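Local coordinates for protein alcohol dehydrogenase, zinc-containing (Streptococcus pneumoniae serotype 2, PDB 5YLN) that probably catalyses the NAD+-dependent oxidation of alcohols, as a member of the zinc-containing alcohol dehydrogenase family, and binds zinc at two sites, at residues A[65-70]-A[85-90]; A[78-83]-A[137-142]; A[243-248]-A[266-271]. All blocks are in the same frame, centred on the assembly; numbering follows the deposited sequence.

Contact 1: A[65-70]-A[85-90]; sequences EGIGIV and KVLISC
With chi1 of V70 at 175° and of V86 at -66°, one methyl of each valine is turned to the other: V70 CG2 stands beside its own backbone N, V86 CG2 between N and the carbonyl carbon, and they meet at 3.8 Å. I88 reaches further. Its CG1 lies beside the backbone N (chi1 -43°), and from there I88 CD1 extends over the glycine backbone opposite, coming to 3.6 Å from G66 O and 4.0 Å from G68 N. Glycine suits both positions, since neither puts a side chain on the face that I88 covers, and the extended angles of G66 would bring a CB against the preceding carbonyl oxygen. G68 and V86 form an antiparallel hydrogen-bonded pair: G68 N donates to V86 O at 3.0 Å, and V86 N returns a bond to G68 O at 2.9 Å. On the I67 face, I67 CG2 lies 4.2 Å from L87 CD1, apolar against apolar. K85 NZ forms a salt bridge with D146. In the sheet, strand 33-39 flanks 66-70 and strand 137-139 flanks 85-88; helix 146-151 packs on I67, and on the face of V86 and I88, L137 touches both and reaches V70.

Contact 2: A[78-83]-A[137-142]; sequences SNFKKG and LYHTPE
The loop 78-83 forms no backbone ladder with strand 137-139; its nearest pair of CA atoms, those of F80 and L137, is 8.2 Å apart, a gap that side chains fill. F80 carries most of the contact. With CG beside the backbone N (chi1 -63°), its ring is laid between L137 and H139, which approach it from opposite sides of its plane. L137 CB sits over one face, offset toward the rim and 3.8 Å from the F80 ring centroid, a CH-pi contact. Across the other side the H139 imidazole forms an offset stack, centroids 4.2 Å apart and planes inclined by 22°, with F80 CE2 over the middle of the imidazole. Histidine suits this place because it is both flat and polar: while its face packs on F80, H139 NE2 donates, close to the ring plane, to N79 O at 2.9 Å with an angle of 149° at the hydrogen. Bond and stack together set how the imidazole is turned, and the bond links it to the loop backbone. V86 also touches both rings, and D134 accepts the backbone N-H groups of S78 and N79. Through F80, the loop joining strands 66-72 and 85-88 thus packs on the mixed sheet of the GroES-like region.

Contact 3: A[243-248]-A[266-271]; sequences DVAIEA and GTVANC
A245 O is gripped twice by the neighbouring strand: A269 N donates to it at 2.9 Å, and the CA of V268 adds a weaker C-H contact at 3.3 Å. The same pattern recurs in the other direction at T267 O, which takes the N-H of A245 at 3.0 Å and the CA-H of V244. The alternation is that of a regular parallel ladder, V244 beside T267 through to E247 beside N270, and the last rung, C271 N to E247 O at 2.9 Å, is nearly straight with 164° at the hydrogen. Beta-branched V244, I246, T267 and V268 suit extended backbone, while small A245 keeps a low profile where helix 252-261 comes down through C258. On the opposite face, chi1 of I246 (-60°) leaves CG1 beside the backbone N and CG2 anti to it, from where I246 CG2 touches C271 SG at 3.6 Å. E247 and N270 point the same way, side by side, with carboxylate and amide planes 24° apart. Their facing oxygens, E247 OE1 and N270 OD1, lie 3.5 Å apart, both acceptors and not bonded to each other; V249 N donates to E247 OE1, G250 N to OE2, and H274 NE2 pairs with N270 OD1. N270 also packs on L282 of the second subunit. Strand, helix 252-261 and strand make a beta-alpha-beta crossover of the Rossmann fold. Chemically, uncharged backbone bonds build the ladder, and the two polar side chains at its C-terminal end are committed to the following loops; the N-H donors around E247 would tend to stabilise a negative carboxylate.

Contacts 1 and 2 are neighbours, centres about 9 Å apart, in the same mixed sheet of the GroES-like region. Their segments alternate along the chain (65-70, 78-83, 85-90, 137-142), so the loop of contact 2 lies within the connection between the strands of contact 1, and strand 137-139 extends the sheet beyond 85-88. Contact 3 comes later, in the parallel Rossmann-type sheet across the chain's centre, about 30 Å from contact 1 and about 35 Å from contact 2 between centres. G66 and the C271 side chain each come about 11 Å from a bound zinc and from its ligand C42, as in this family, where the catalytic zinc probably lies near the cleft between two domains.

Contact 1: A[65-70]-A[85-90]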
ATOM      1  N   GLU A  65     -19.094   9.473  18.659  1.00 36.29           N
ATOM      2  CA  GLU A  65     -18.507  10.809  18.566  1.00 34.97           C
ATOM      3  C   GLU A  65     -19.107  11.687  19.652  1.00 39.84           C
ATOM      4  O   GLU A  65     -20.323  11.632  19.891  1.00 32.41           O
ATOM      5  CB  GLU A  65     -18.762  11.442  17.199  1.00 28.47           C
ATOM      6  CG  GLU A  65     -18.286  10.590  15.986  1.00 29.65           C
ATOM      7  CD  GLU A  65     -18.957  11.022  14.704  1.00 33.78           C
ATOM      8  OE1 GLU A  65     -18.474  11.977  14.069  1.00 41.29           O
ATOM      9  OE2 GLU A  65     -20.023  10.459  14.362  1.00 44.77           O
ATOM     10  N   GLY A  66     -18.266  12.493  20.312  1.00 29.89           N
ATOM     11  CA  GLY A  66     -18.822  13.431  21.288  1.00 28.27           C
ATOM     12  C   GLY A  66     -17.819  14.153  22.176  1.00 35.24           C
ATOM     13  O   GLY A  66     -16.639  13.783  22.243  1.00 30.98           O
ATOM     14  N   ILE A  67     -18.308  15.213  22.838  1.00 33.98           N
ATOM     15  CA  ILE A  67     -17.645  15.892  23.944  1.00 38.14           C
ATOM     16  C   ILE A  67     -18.573  15.816  25.151  1.00 38.67           C
ATOM     17  O   ILE A  67     -19.801  15.680  25.024  1.00 38.29           O
ATOM     18  CB  ILE A  67     -17.314  17.371  23.638  1.00 36.66           C
ATOM     19  CG1 ILE A  67     -18.593  18.131  23.247  1.00 35.35           C
ATOM     20  CG2 ILE A  67     -16.250  17.504  22.571  1.00 28.60           C
ATOM     21  CD1 ILE A  67     -18.470  19.652  23.307  1.00 40.97           C
ATOM     22  N   GLY A  68     -17.979  15.934  26.329  1.00 34.09           N
ATOM     23  CA  GLY A  68     -18.762  15.935  27.544  1.00 43.31           C
ATOM     24  C   GLY A  68     -17.976  16.398  28.752  1.00 41.56           C
ATOM     25  O   GLY A  68     -16.920  17.022  28.631  1.00 33.76           O
ATOM     26  N   ILE A  69     -18.519  16.077  29.923  1.00 39.28           N
ATOM     27  CA  ILE A  69     -17.986  16.504  31.212  1.00 34.54           C
ATOM     28  C   ILE A  69     -17.848  15.280  32.103  1.00 39.00           C
ATOM     29  O   ILE A  69     -18.815  14.526  32.273  1.00 33.39           O
ATOM     30  CB  ILE A  69     -18.889  17.576  31.859  1.00 37.43           C
ATOM     31  CG1 ILE A  69     -18.796  18.876  31.046  1.00 37.74           C
ATOM     32  CG2 ILE A  69     -18.534  17.788  33.338  1.00 32.64           C
ATOM     33  CD1 ILE A  69     -19.746  19.939  31.485  1.00 47.63           C
ATOM     34  N   VAL A  70     -16.635  15.061  32.636  1.00 31.41           N
ATOM     35  CA  VAL A  70     -16.386  13.926  33.518  1.00 30.26           C
ATOM     36  C   VAL A  70     -17.280  14.031  34.744  1.00 41.88           C
ATOM     37  O   VAL A  70     -17.343  15.080  35.400  1.00 36.72           O
ATOM     38  CB  VAL A  70     -14.901  13.864  33.910  1.00 33.97           C
ATOM     39  CG1 VAL A  70     -14.673  12.767  34.913  1.00 30.17           C
ATOM     40  CG2 VAL A  70     -14.019  13.651  32.672  1.00 31.86           C
ATOM     41  N   LYS A  85     -13.940  19.226  31.396  1.00 32.21           N
ATOM     42  CA  LYS A  85     -14.537  19.272  30.065  1.00 35.93           C
ATOM     43  C   LYS A  85     -13.583  18.589  29.091  1.00 42.75           C
ATOM     44  O   LYS A  85     -12.425  19.008  28.964  1.00 47.55           O
ATOM     45  CB  LYS A  85     -14.809  20.712  29.640  1.00 42.15           C
ATOM     46  CG  LYS A  85     -15.217  20.835  28.190  1.00 47.28           C
ATOM     47  CD  LYS A  85     -15.854  22.178  27.869  1.00 48.98           C
ATOM     48  CE  LYS A  85     -15.903  22.374  26.350  1.00 55.44           C
ATOM     49  NZ  LYS A  85     -17.016  23.255  25.895  1.00 60.67           N
ATOM     50  N   VAL A  86     -14.038  17.523  28.430  1.00 36.11           N
ATOM     51  CA  VAL A  86     -13.118  16.704  27.643  1.00 45.29           C
ATOM     52  C   VAL A  86     -13.746  16.201  26.344  1.00 44.28           C
ATOM     53  O   VAL A  86     -14.970  16.103  26.203  1.00 44.53           O
ATOM     54  CB  VAL A  86     -12.563  15.516  28.472  1.00 54.37           C
ATOM     55  CG1 VAL A  86     -11.665  16.027  29.622  1.00 76.90           C
ATOM     56  CG2 VAL A  86     -13.686  14.643  28.985  1.00 56.11           C
ATOM     57  N   LEU A  87     -12.877  15.934  25.375  1.00 34.83           N
ATOM     58  CA  LEU A  87     -13.223  15.252  24.140  1.00 32.82           C
ATOM     59  C   LEU A  87     -13.040  13.748  24.298  1.00 32.78           C
ATOM     60  O   LEU A  87     -12.090  13.286  24.938  1.00 41.99           O
ATOM     61  CB  LEU A  87     -12.354  15.760  22.989  1.00 40.09           C
ATOM     62  CG  LEU A  87     -12.238  14.861  21.752  1.00 42.47           C
ATOM     63  CD1 LEU A  87     -13.355  15.095  20.736  1.00 42.78           C
ATOM     64  CD2 LEU A  87     -10.853  14.981  21.111  1.00 40.32           C
ATOM     65  N   ILE A  88     -13.952  12.981  23.702  1.00 40.72           N
ATOM     66  CA  ILE A  88     -13.893  11.525  23.727  1.00 33.60           C
ATOM     67  C   ILE A  88     -13.606  11.048  22.311  1.00 32.76           C
ATOM     68  O   ILE A  88     -14.389  11.306  21.383  1.00 33.98           O
ATOM     69  CB  ILE A  88     -15.184  10.892  24.262  1.00 40.51           C
ATOM     70  CG1 ILE A  88     -15.696  11.645  25.499  1.00 44.66           C
ATOM     71  CG2 ILE A  88     -14.942   9.423  24.596  1.00 27.84           C
ATOM     72  CD1 ILE A  88     -17.114  12.113  25.367  1.00 32.93           C
ATOM     73  N   SER A  89     -12.486  10.344  22.155  1.00 28.58           N
ATOM     74  CA  SER A  89     -12.142   9.729  20.882  1.00 35.40           C
ATOM     75  C   SER A  89     -13.068   8.556  20.575  1.00 33.18           C
ATOM     76  O   SER A  89     -13.576   7.885  21.475  1.00 36.48           O
ATOM     77  CB  SER A  89     -10.675   9.259  20.914  1.00 33.41           C
ATOM     78  OG  SER A  89     -10.399   8.379  19.853  1.00 37.62           O
ATOM     79  N   CYS A  90     -13.285   8.303  19.283  1.00 31.81           N
ATOM     80  CA  CYS A  90     -14.097   7.153  18.898  1.00 29.43           C
ATOM     81  C   CYS A  90     -13.407   5.826  19.186  1.00 33.03           C
ATOM     82  O   CYS A  90     -14.068   4.781  19.162  1.00 35.18           O
ATOM     83  CB  CYS A  90     -14.480   7.239  17.414  1.00 33.88           C
ATOM     84  SG  CYS A  90     -13.079   7.197  16.248  1.00 33.62           S
TER

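Contact 2: A[78-83]-A[137-142]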
ATOM      1  N   SER A  78      -5.802   8.998  36.565  1.00 40.05           N
ATOM      2  CA  SER A  78      -4.946   9.963  37.235  1.00 40.87           C
ATOM      3  C   SER A  78      -4.961  11.340  36.614  1.00 42.23           C
ATOM      4  O   SER A  78      -4.758  12.324  37.332  1.00 42.58           O
ATOM      5  CB  SER A  78      -3.501   9.446  37.283  1.00 44.19           C
ATOM      6  OG  SER A  78      -2.980   9.242  35.986  1.00 38.63           O
ATOM      7  N   ASN A  79      -5.217  11.447  35.314  1.00 37.98           N
ATOM      8  CA  ASN A  79      -5.096  12.719  34.624  1.00 33.41           C
ATOM      9  C   ASN A  79      -6.447  13.371  34.340  1.00 38.49           C
ATOM     10  O   ASN A  79      -6.494  14.404  33.660  1.00 38.21           O
ATOM     11  CB  ASN A  79      -4.309  12.533  33.326  1.00 35.68           C
ATOM     12  CG  ASN A  79      -2.863  12.064  33.571  1.00 43.76           C
ATOM     13  OD1 ASN A  79      -2.228  12.450  34.556  1.00 45.20           O
ATOM     14  ND2 ASN A  79      -2.363  11.208  32.689  1.00 37.91           N
ATOM     15  N   PHE A  80      -7.544  12.797  34.833  1.00 42.49           N
ATOM     16  CA  PHE A  80      -8.861  13.415  34.690  1.00 38.65           C
ATOM     17  C   PHE A  80      -9.604  13.302  36.010  1.00 36.27           C
ATOM     18  O   PHE A  80      -9.369  12.379  36.794  1.00 41.74           O
ATOM     19  CB  PHE A  80      -9.677  12.769  33.555  1.00 39.86           C
ATOM     20  CG  PHE A  80      -9.054  12.926  32.176  1.00 40.35           C
ATOM     21  CD1 PHE A  80      -8.169  11.972  31.678  1.00 32.75           C
ATOM     22  CD2 PHE A  80      -9.363  14.025  31.378  1.00 35.35           C
ATOM     23  CE1 PHE A  80      -7.586  12.124  30.417  1.00 38.76           C
ATOM     24  CE2 PHE A  80      -8.788  14.182  30.117  1.00 40.24           C
ATOM     25  CZ  PHE A  80      -7.884  13.227  29.638  1.00 42.50           C
ATOM     26  N   LYS A  81     -10.487  14.262  36.266  1.00 37.96           N
ATOM     27  CA  LYS A  81     -11.298  14.266  37.480  1.00 42.40           C
ATOM     28  C   LYS A  81     -12.684  14.797  37.151  1.00 42.36           C
ATOM     29  O   LYS A  81     -12.936  15.283  36.050  1.00 35.38           O
ATOM     30  CB  LYS A  81     -10.682  15.133  38.589  1.00 39.87           C
ATOM     31  CG  LYS A  81     -10.664  16.638  38.250  1.00 48.40           C
ATOM     32  CD  LYS A  81      -9.790  17.448  39.229  1.00 54.79           C
ATOM     33  CE  LYS A  81      -9.792  18.949  38.930  1.00 49.70           C
ATOM     34  NZ  LYS A  81      -9.188  19.273  37.607  1.00 44.45           N
ATOM     35  N   LYS A  82     -13.562  14.751  38.154  1.00 47.64           N
ATOM     36  CA  LYS A  82     -14.926  15.236  38.011  1.00 39.81           C
ATOM     37  C   LYS A  82     -14.946  16.720  37.670  1.00 44.65           C
ATOM     38  O   LYS A  82     -14.382  17.546  38.389  1.00 42.73           O
ATOM     39  CB  LYS A  82     -15.708  14.991  39.305  1.00 36.54           C
ATOM     40  CG  LYS A  82     -17.166  15.467  39.215  1.00 43.36           C
ATOM     41  CD  LYS A  82     -17.999  15.098  40.440  1.00 48.89           C
ATOM     42  CE  LYS A  82     -19.467  15.536  40.281  1.00 62.78           C
ATOM     43  NZ  LYS A  82     -20.230  14.702  39.306  1.00 66.33           N
ATOM     44  N   GLY A  83     -15.644  17.062  36.591  1.00 43.09           N
ATOM     45  CA  GLY A  83     -15.793  18.431  36.169  1.00 33.63           C
ATOM     46  C   GLY A  83     -14.966  18.784  34.959  1.00 30.65           C
ATOM     47  O   GLY A  83     -15.235  19.799  34.315  1.00 45.59           O
ATOM     48  N   LEU A 137      -9.660  10.012  26.643  1.00 36.81           N
ATOM     49  CA  LEU A 137     -10.159  11.373  26.804  1.00 34.74           C
ATOM     50  C   LEU A 137      -9.053  12.388  26.526  1.00 35.15           C
ATOM     51  O   LEU A 137      -7.873  12.116  26.745  1.00 30.31           O
ATOM     52  CB  LEU A 137     -10.696  11.580  28.222  1.00 29.76           C
ATOM     53  CG  LEU A 137     -11.822  10.661  28.687  1.00 39.74           C
ATOM     54  CD1 LEU A 137     -12.252  11.023  30.112  1.00 38.13           C
ATOM     55  CD2 LEU A 137     -12.997  10.788  27.735  1.00 35.24           C
ATOM     56  N   TYR A 138      -9.452  13.567  26.056  1.00 32.78           N
ATOM     57  CA  TYR A 138      -8.542  14.690  25.857  1.00 32.19           C
ATOM     58  C   TYR A 138      -9.128  15.944  26.481  1.00 41.54           C
ATOM     59  O   TYR A 138     -10.309  16.250  26.277  1.00 39.44           O
ATOM     60  CB  TYR A 138      -8.265  14.927  24.375  1.00 41.49           C
ATOM     61  CG  TYR A 138      -7.474  13.813  23.753  1.00 47.27           C
ATOM     62  CD1 TYR A 138      -6.082  13.824  23.783  1.00 38.75           C
ATOM     63  CD2 TYR A 138      -8.115  12.733  23.160  1.00 47.90           C
ATOM     64  CE1 TYR A 138      -5.356  12.805  23.224  1.00 45.75           C
ATOM     65  CE2 TYR A 138      -7.398  11.709  22.598  1.00 47.86           C
ATOM     66  CZ  TYR A 138      -6.016  11.747  22.634  1.00 47.82           C
ATOM     67  OH  TYR A 138      -5.283  10.728  22.080  1.00 53.50           O
ATOM     68  N   HIS A 139      -8.301  16.673  27.225  1.00 42.22           N
ATOM     69  CA  HIS A 139      -8.732  17.945  27.773  1.00 37.48           C
ATOM     70  C   HIS A 139      -9.019  18.928  26.645  1.00 32.53           C
ATOM     71  O   HIS A 139      -8.257  19.017  25.685  1.00 33.57           O
ATOM     72  CB  HIS A 139      -7.655  18.500  28.710  1.00 40.67           C
ATOM     73  CG  HIS A 139      -7.540  17.755  30.004  1.00 35.38           C
ATOM     74  ND1 HIS A 139      -8.492  17.849  31.001  1.00 36.93           N
ATOM     75  CD2 HIS A 139      -6.594  16.903  30.461  1.00 35.10           C
ATOM     76  CE1 HIS A 139      -8.131  17.089  32.018  1.00 38.04           C
ATOM     77  NE2 HIS A 139      -6.984  16.504  31.715  1.00 42.13           N
ATOM     78  N   THR A 140     -10.141  19.657  26.746  1.00 34.66           N
ATOM     79  CA  THR A 140     -10.373  20.452  25.544  1.00 42.66           C
ATOM     80  C   THR A 140      -9.810  21.869  25.696  1.00 57.08           C
ATOM     81  O   THR A 140      -9.954  22.490  26.758  1.00 52.07           O
ATOM     82  CB  THR A 140     -11.860  20.542  25.226  1.00 38.67           C
ATOM     83  OG1 THR A 140     -12.573  21.044  26.367  1.00 44.55           O
ATOM     84  CG2 THR A 140     -12.411  19.170  24.843  1.00 37.74           C
ATOM     85  N   PRO A 141      -9.172  22.399  24.648  1.00 65.03           N
ATOM     86  CA  PRO A 141      -8.753  23.806  24.675  1.00 68.03           C
ATOM     87  C   PRO A 141      -9.965  24.722  24.671  1.00 70.55           C
ATOM     88  O   PRO A 141     -10.956  24.459  23.986  1.00 74.31           O
ATOM     89  CB  PRO A 141      -7.932  23.963  23.387  1.00 66.24           C
ATOM     90  CG  PRO A 141      -7.618  22.570  22.928  1.00 67.07           C
ATOM     91  CD  PRO A 141      -8.753  21.714  23.413  1.00 64.76           C
ATOM     92  N   GLU A 142      -9.883  25.808  25.448  1.00 72.32           N
ATOM     93  CA  GLU A 142     -10.995  26.756  25.525  1.00 78.25           C
ATOM     94  C   GLU A 142     -11.147  27.597  24.265  1.00 70.28           C
ATOM     95  O   GLU A 142     -12.152  28.295  24.124  1.00 64.08           O
ATOM     96  CB  GLU A 142     -10.833  27.687  26.733  1.00 84.15           C
ATOM     97  CG  GLU A 142     -10.869  26.990  28.089  1.00 90.92           C
ATOM     98  CD  GLU A 142     -11.001  27.967  29.250  1.00 96.51           C
ATOM     99  OE1 GLU A 142     -11.639  29.028  29.063  1.00 96.61           O
ATOM    100  OE2 GLU A 142     -10.468  27.674  30.345  1.00 98.12           O
TER

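Contact 3: A[243-248]-A[266-271]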
ATOM      1  N   ASP A 243      -1.143  11.904  -7.777  1.00 26.73           N
ATOM      2  CA  ASP A 243      -0.254  11.273  -6.812  1.00 28.30           C
ATOM      3  C   ASP A 243      -1.020  10.616  -5.670  1.00 30.44           C
ATOM      4  O   ASP A 243      -0.511   9.673  -5.057  1.00 32.08           O
ATOM      5  CB  ASP A 243       0.741  12.303  -6.263  1.00 29.32           C
ATOM      6  CG  ASP A 243       1.540  12.983  -7.379  1.00 40.08           C
ATOM      7  OD1 ASP A 243       2.085  12.252  -8.229  1.00 42.40           O
ATOM      8  OD2 ASP A 243       1.578  14.241  -7.433  1.00 41.24           O
ATOM      9  N   VAL A 244      -2.223  11.094  -5.363  1.00 26.05           N
ATOM     10  CA  VAL A 244      -3.033  10.543  -4.278  1.00 30.33           C
ATOM     11  C   VAL A 244      -4.483  10.490  -4.730  1.00 30.34           C
ATOM     12  O   VAL A 244      -5.010  11.474  -5.267  1.00 29.11           O
ATOM     13  CB  VAL A 244      -2.937  11.369  -2.977  1.00 34.27           C
ATOM     14  CG1 VAL A 244      -3.566  10.592  -1.820  1.00 27.62           C
ATOM     15  CG2 VAL A 244      -1.468  11.799  -2.665  1.00 37.04           C
ATOM     16  N   ALA A 245      -5.127   9.342  -4.520  1.00 27.47           N
ATOM     17  CA  ALA A 245      -6.567   9.202  -4.713  1.00 35.11           C
ATOM     18  C   ALA A 245      -7.153   8.731  -3.389  1.00 32.64           C
ATOM     19  O   ALA A 245      -6.857   7.623  -2.931  1.00 35.75           O
ATOM     20  CB  ALA A 245      -6.906   8.223  -5.854  1.00 27.27           C
ATOM     21  N   ILE A 246      -7.941   9.583  -2.763  1.00 34.79           N
ATOM     22  CA  ILE A 246      -8.573   9.290  -1.486  1.00 34.38           C
ATOM     23  C   ILE A 246      -9.978   8.780  -1.781  1.00 37.14           C
ATOM     24  O   ILE A 246     -10.837   9.542  -2.243  1.00 31.44           O
ATOM     25  CB  ILE A 246      -8.602  10.532  -0.588  1.00 38.02           C
ATOM     26  CG1 ILE A 246      -7.176  11.029  -0.309  1.00 35.09           C
ATOM     27  CG2 ILE A 246      -9.380  10.251   0.691  1.00 36.44           C
ATOM     28  CD1 ILE A 246      -7.116  12.394   0.368  1.00 44.27           C
ATOM     29  N   GLU A 247     -10.203   7.484  -1.531  1.00 34.88           N
ATOM     30  CA  GLU A 247     -11.500   6.830  -1.748  1.00 34.41           C
ATOM     31  C   GLU A 247     -12.334   7.011  -0.480  1.00 32.97           C
ATOM     32  O   GLU A 247     -12.086   6.343   0.528  1.00 38.99           O
ATOM     33  CB  GLU A 247     -11.292   5.347  -2.073  1.00 29.92           C
ATOM     34  CG  GLU A 247     -12.427   4.643  -2.833  1.00 48.45           C
ATOM     35  CD  GLU A 247     -13.661   4.337  -1.972  1.00 56.02           C
ATOM     36  OE1 GLU A 247     -13.648   4.534  -0.736  1.00 57.27           O
ATOM     37  OE2 GLU A 247     -14.662   3.882  -2.542  1.00 59.51           O
ATOM     38  N   ALA A 248     -13.313   7.908  -0.519  1.00 33.44           N
ATOM     39  CA  ALA A 248     -14.128   8.223   0.650  1.00 40.33           C
ATOM     40  C   ALA A 248     -15.590   7.856   0.433  1.00 43.05           C
ATOM     41  O   ALA A 248     -16.489   8.577   0.857  1.00 55.91           O
ATOM     42  CB  ALA A 248     -14.012   9.702   1.030  1.00 35.75           C
ATOM     43  N   GLY A 266       1.974   6.610  -7.128  1.00 30.24           N
ATOM     44  CA  GLY A 266       0.879   7.166  -6.362  1.00 32.58           C
ATOM     45  C   GLY A 266       0.275   6.192  -5.365  1.00 39.68           C
ATOM     46  O   GLY A 266       0.576   5.000  -5.373  1.00 25.91           O
ATOM     47  N   THR A 267      -0.581   6.729  -4.486  1.00 29.69           N
ATOM     48  CA  THR A 267      -1.245   5.930  -3.465  1.00 25.55           C
ATOM     49  C   THR A 267      -2.760   6.094  -3.574  1.00 28.79           C
ATOM     50  O   THR A 267      -3.271   7.216  -3.612  1.00 33.80           O
ATOM     51  CB  THR A 267      -0.764   6.314  -2.058  1.00 26.48           C
ATOM     52  OG1 THR A 267       0.629   5.995  -1.919  1.00 33.81           O
ATOM     53  CG2 THR A 267      -1.547   5.593  -0.975  1.00 24.88           C
ATOM     54  N   VAL A 268      -3.469   4.976  -3.646  1.00 34.21           N
ATOM     55  CA  VAL A 268      -4.912   4.944  -3.415  1.00 30.28           C
ATOM     56  C   VAL A 268      -5.105   4.707  -1.922  1.00 29.32           C
ATOM     57  O   VAL A 268      -4.755   3.639  -1.409  1.00 31.58           O
ATOM     58  CB  VAL A 268      -5.595   3.848  -4.242  1.00 26.78           C
ATOM     59  CG1 VAL A 268      -7.118   3.810  -3.967  1.00 27.06           C
ATOM     60  CG2 VAL A 268      -5.318   4.034  -5.739  1.00 27.19           C
ATOM     61  N   ALA A 269      -5.615   5.714  -1.213  1.00 28.20           N
ATOM     62  CA  ALA A 269      -5.870   5.622   0.224  1.00 28.05           C
ATOM     63  C   ALA A 269      -7.358   5.384   0.421  1.00 32.67           C
ATOM     64  O   ALA A 269      -8.163   6.306   0.254  1.00 32.40           O
ATOM     65  CB  ALA A 269      -5.423   6.886   0.967  1.00 25.46           C
ATOM     66  N   ASN A 270      -7.717   4.155   0.782  1.00 34.90           N
ATOM     67  CA  ASN A 270      -9.095   3.814   1.096  1.00 38.69           C
ATOM     68  C   ASN A 270      -9.437   4.287   2.507  1.00 33.64           C
ATOM     69  O   ASN A 270      -8.717   3.974   3.455  1.00 34.26           O
ATOM     70  CB  ASN A 270      -9.322   2.307   0.989  1.00 37.07           C
ATOM     71  CG  ASN A 270     -10.751   1.917   1.348  1.00 48.01           C
ATOM     72  OD1 ASN A 270     -11.642   1.951   0.500  1.00 55.43           O
ATOM     73  ND2 ASN A 270     -10.975   1.564   2.611  1.00 45.82           N
ATOM     74  N   CYS A 271     -10.551   5.012   2.649  1.00 30.17           N
ATOM     75  CA  CYS A 271     -11.064   5.386   3.970  1.00 46.08           C
ATOM     76  C   CYS A 271     -12.298   4.613   4.378  1.00 50.06           C
ATOM     77  O   CYS A 271     -12.425   4.247   5.542  1.00 54.62           O
ATOM     78  CB  CYS A 271     -11.426   6.871   4.024  1.00 52.27           C
ATOM     79  SG  CYS A 271     -10.201   7.940   3.348  1.00 62.54           S
TER